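Local coordinates for acetylxylan esterase A (Aspergillus awamori, PDB 5X6S), which removes acetyl side groups from the backbone of acetylated xylans, as a secreted serine esterase of carbohydrate esterase family 1, at residues A54-S57 against E58-F62; V169-P173 against E174-S178. All coordinates share one frame; numbering follows the deposited sequence.

Contact 1 and contact 2 lie on opposite sides of the centre of this alpha/beta-hydrolase chain, with their centres 37 Å apart and their nearest atoms about 29 Å apart. They do not touch, and they follow one another in sequence. Contact 1 is the C-terminal end of helix 53-60, just before strand 63-68 enters the central mixed sheet. Contact 2, which comes later, is the start of helix 173-182, where a loop gives way to a helix lying beside helix 208-221 and next to the protein-attached glycan. The two sites thus show both kinds of helix end in one catalytic domain, away from Ser-119, the probable nucleophile.

Contact 1: residues A54-S57 against E58-F62; sequences ATLS and EQYGF
Ser-57 and Phe-62 meet where helix 53-60 ends: Ser-57 CA sits 3.8 Å from the centroid of the Phe-62 ring, over its face, in a CH-pi contact. Phe-62 CG is placed between the backbone N and the carbonyl carbon (chi1 52°), which folds the ring back against the helix, so that CZ also packs 4.0 Å from Leu-56 CB. Ser-57 OG turns the other way and gives a 2.8 Å hydrogen bond to Ala-54 O, one turn back. Leu-56 O is gripped twice, by Tyr-60 N at 2.9 Å, nearly along the C=O axis, and by Gln-59 N from above the carbonyl plane. Gly-61 N then reaches Ser-57 O at 2.7 Å, and the positive phi of Gly-61 takes the chain out of the helix. The Phe-62 carbonyl oxygen, buried 3.2 Å from Ser-57 CB, has no polar partner. Farther out, Met-269 of helix 265-272 touches Leu-56, Tyr-60 and Phe-62, while Tyr-22 OH and the backbone of Asn-25 and Asn-26 bind the Glu-58 carboxylate. This is a glycine-terminated helix end, here closing the helical part of the beta-alpha-beta crossover from strand 33-37 to its parallel neighbour 63-68.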
# COMPACT_ATOMS: atom_id res chain seq x y z
N ALA A 54 11.83 20.17 4.04
CA ALA A 54 12.78 20.35 2.90
C ALA A 54 14.23 20.25 3.34
O ALA A 54 15.04 19.64 2.65
CB ALA A 54 12.53 21.70 2.18
N THR A 55 14.56 20.81 4.51
CA THR A 55 15.89 20.70 5.07
C THR A 55 16.20 19.21 5.33
O THR A 55 17.25 18.70 4.95
CB THR A 55 16.04 21.54 6.39
OG1 THR A 55 15.93 22.92 6.07
CG2 THR A 55 17.36 21.31 7.09
N LEU A 56 15.25 18.52 5.96
CA LEU A 56 15.41 17.08 6.24
C LEU A 56 15.48 16.19 4.96
O LEU A 56 16.19 15.16 4.95
CB LEU A 56 14.32 16.62 7.20
CG LEU A 56 14.35 17.19 8.63
CD1 LEU A 56 13.02 17.03 9.33
CD2 LEU A 56 15.50 16.58 9.46
N SER A 57 14.77 16.58 3.91
CA SER A 57 14.81 15.86 2.62
C SER A 57 16.22 15.86 2.03
O SER A 57 16.61 14.95 1.34
CB SER A 57 13.84 16.46 1.61
OG SER A 57 14.39 17.57 0.95
N GLU A 58 16.99 16.88 2.34
CA GLU A 58 18.38 16.91 1.91
C GLU A 58 19.27 15.97 2.71
O GLU A 58 20.33 15.59 2.23
CB GLU A 58 18.93 18.34 1.93
CG GLU A 58 18.25 19.27 0.89
CD GLU A 58 18.60 18.98 -0.56
OE1 GLU A 58 19.41 18.06 -0.86
OE2 GLU A 58 18.03 19.68 -1.43
N GLN A 59 18.83 15.57 3.90
CA GLN A 59 19.55 14.56 4.63
C GLN A 59 19.13 13.19 4.16
O GLN A 59 19.98 12.31 3.92
CB GLN A 59 19.31 14.69 6.11
CG GLN A 59 19.89 15.95 6.70
CD GLN A 59 19.38 16.22 8.11
OE1 GLN A 59 19.26 15.29 8.94
NE2 GLN A 59 19.04 17.51 8.36
N TYR A 60 17.82 12.99 4.04
CA TYR A 60 17.24 11.62 3.89
C TYR A 60 16.80 11.29 2.48
O TYR A 60 16.53 10.13 2.15
CB TYR A 60 16.11 11.44 4.92
CG TYR A 60 16.58 11.46 6.36
CD1 TYR A 60 17.32 10.41 6.89
CD2 TYR A 60 16.33 12.56 7.17
CE1 TYR A 60 17.75 10.45 8.21
CE2 TYR A 60 16.78 12.60 8.47
CZ TYR A 60 17.50 11.55 8.98
OH TYR A 60 17.90 11.60 10.29
N GLY A 61 16.76 12.29 1.61
CA GLY A 61 16.55 12.09 0.18
C GLY A 61 15.14 11.85 -0.29
O GLY A 61 14.95 11.45 -1.46
N PHE A 62 14.14 12.08 0.57
CA PHE A 62 12.77 11.91 0.17
C PHE A 62 12.23 13.16 -0.53
O PHE A 62 12.85 14.24 -0.47
CB PHE A 62 11.90 11.58 1.38
CG PHE A 62 12.03 12.54 2.56
CD1 PHE A 62 11.37 13.80 2.56
CD2 PHE A 62 12.78 12.19 3.67
CE1 PHE A 62 11.49 14.65 3.64
CE2 PHE A 62 12.87 13.03 4.78
CZ PHE A 62 12.24 14.26 4.75
O HOH W 1 19.88 18.98 5.52

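Contact 2: residues V169-P173 against E174-S178; sequences VITTP and EHWAS. With NAG (2-acetamido-2-deoxy-beta-D-glucopyranose), chain C; NAG (2-acetamido-2-deoxy-beta-D-glucopyranose), chain B.
Trp-176 meets Thr-171 and Val-169 through its indole. The Thr-171 methyl, CG2, lies over one face of the five-membered ring of Trp-176, 3.5 Å from its centroid, a CH-pi contact close to the ring normal. Val-169 CG1 approaches the six-membered ring at Trp-176 CZ2, 3.9 Å away. With its hydroxyl anti to the backbone N (chi1 -165°), Thr-171 uses its other branch too: OG1 lies in the plane of the His-175 ring, at its edge, and shares a 2.7 Å hydrogen bond with ND1. Pro-173 opens the helix. Its ring carbons CB, CG and CD lie 3.8 to 3.9 Å from Glu-174 OE1, the Glu-174 chain being bent at chi2, and Pro-173 O takes the N-H of Ala-177 N at 2.9 Å. Just before it, Thr-172 is the N-cap: its OG1 accepts from His-175 N at 3.0 Å, and its carbonyl oxygen receives an almost straight bond from Trp-176 N (175°). Glu-212 of helix 208-221 takes both Trp-176 NE1 and Thr-171 N, holding indole and loop together. The acetyl methyl C8 of the chain C sugar lies on the same indole face as Thr-171 CG2, 4.0 Å from Trp-176 CH2. The cap thus satisfies a first-turn N-H, while the two branches of Thr-171 tie imidazole and indole to the loop, so the glycan's acetyl group meets an aromatic surface already held in place.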
# COMPACT_ATOMS: atom_id res chain seq x y z
N VAL A 169 -17.53 17.58 21.42
CA VAL A 169 -17.90 16.30 20.84
C VAL A 169 -17.10 15.17 21.49
O VAL A 169 -15.88 14.98 21.25
CB VAL A 169 -17.76 16.28 19.27
CG1 VAL A 169 -18.25 14.96 18.69
CG2 VAL A 169 -18.45 17.48 18.61
N ILE A 170 -17.78 14.41 22.35
CA ILE A 170 -17.14 13.35 23.12
C ILE A 170 -17.91 12.06 22.90
O ILE A 170 -19.15 12.00 23.13
CB ILE A 170 -17.07 13.69 24.66
CG1 ILE A 170 -16.32 15.00 24.88
CG2 ILE A 170 -16.37 12.58 25.43
CD1 ILE A 170 -16.74 15.79 26.11
N THR A 171 -17.21 11.03 22.45
CA THR A 171 -17.85 9.74 22.26
C THR A 171 -16.84 8.61 22.49
O THR A 171 -15.76 8.87 22.98
CB THR A 171 -18.62 9.69 20.91
OG1 THR A 171 -19.52 8.56 20.89
CG2 THR A 171 -17.61 9.62 19.70
N THR A 172 -17.20 7.39 22.12
CA THR A 172 -16.41 6.21 22.43
C THR A 172 -15.42 5.88 21.32
O THR A 172 -15.63 6.31 20.19
CB THR A 172 -17.31 4.98 22.57
OG1 THR A 172 -18.09 4.87 21.38
CG2 THR A 172 -18.24 5.12 23.85
N PRO A 173 -14.35 5.13 21.65
CA PRO A 173 -13.47 4.51 20.65
C PRO A 173 -14.28 3.78 19.59
O PRO A 173 -13.97 3.88 18.41
CB PRO A 173 -12.64 3.51 21.46
CG PRO A 173 -12.73 3.96 22.91
CD PRO A 173 -13.83 4.97 23.04
N GLU A 174 -15.36 3.11 20.01
CA GLU A 174 -16.17 2.33 19.07
C GLU A 174 -16.85 3.20 18.03
O GLU A 174 -16.83 2.89 16.84
CB GLU A 174 -17.18 1.46 19.82
CG GLU A 174 -16.48 0.27 20.51
CD GLU A 174 -15.68 0.64 21.81
OE1 GLU A 174 -15.91 1.73 22.44
OE2 GLU A 174 -14.84 -0.21 22.21
N HIS A 175 -17.42 4.28 18.50
CA HIS A 175 -18.16 5.20 17.68
C HIS A 175 -17.22 6.01 16.74
O HIS A 175 -17.49 6.12 15.52
CB HIS A 175 -19.01 6.11 18.57
CG HIS A 175 -19.92 7.01 17.81
ND1 HIS A 175 -20.52 8.11 18.39
CD2 HIS A 175 -20.33 7.00 16.53
CE1 HIS A 175 -21.26 8.73 17.51
NE2 HIS A 175 -21.17 8.08 16.36
N TRP A 176 -16.13 6.55 17.27
CA TRP A 176 -15.13 7.18 16.40
C TRP A 176 -14.55 6.20 15.37
O TRP A 176 -14.32 6.59 14.22
CB TRP A 176 -13.97 7.81 17.16
CG TRP A 176 -14.27 9.09 17.81
CD1 TRP A 176 -14.13 9.37 19.14
CD2 TRP A 176 -14.71 10.32 17.19
NE1 TRP A 176 -14.49 10.67 19.38
CE2 TRP A 176 -14.82 11.28 18.21
CE3 TRP A 176 -15.00 10.69 15.87
CZ2 TRP A 176 -15.24 12.59 17.97
CZ3 TRP A 176 -15.42 11.99 15.63
CH2 TRP A 176 -15.55 12.92 16.67
N ALA A 177 -14.30 4.95 15.78
CA ALA A 177 -13.75 3.95 14.88
C ALA A 177 -14.76 3.68 13.75
O ALA A 177 -14.37 3.59 12.58
CB ALA A 177 -13.41 2.68 15.60
N SER A 178 -16.05 3.60 14.09
CA SER A 178 -17.12 3.48 13.06
C SER A 178 -17.15 4.63 12.08
O SER A 178 -17.40 4.42 10.89
CB SER A 178 -18.52 3.42 13.69
OG SER A 178 -18.59 2.18 14.34
C1 NAG C . -22.65 14.13 14.49
C2 NAG C . -22.68 12.96 15.48
C3 NAG C . -23.59 11.83 15.00
C4 NAG C . -24.96 12.37 14.69
C5 NAG C . -24.86 13.54 13.73
C6 NAG C . -26.21 14.17 13.57
C7 NAG C . -20.75 12.44 16.81
C8 NAG C . -19.37 11.87 16.86
N2 NAG C . -21.38 12.37 15.67
O3 NAG C . -23.74 10.89 16.04
O4 NAG C . -25.77 11.30 14.19
O5 NAG C . -23.98 14.56 14.20
O6 NAG C . -26.07 15.02 12.46
O7 NAG C . -21.24 12.96 17.77
C1 NAG B . -20.22 18.91 14.07
C2 NAG B . -21.55 18.59 13.38
C3 NAG B . -22.30 17.46 14.06
C4 NAG B . -21.42 16.22 14.24
C5 NAG B . -20.07 16.63 14.86
C6 NAG B . -19.10 15.46 14.86
C7 NAG B . -22.76 20.46 12.36
C8 NAG B . -23.54 21.72 12.60
N2 NAG B . -22.35 19.80 13.41
O3 NAG B . -23.46 17.17 13.30
O4 NAG B . -21.96 15.22 15.09
O5 NAG B . -19.43 17.73 14.23
O6 NAG B . -17.90 15.90 15.48
O7 NAG B . -22.52 20.12 11.19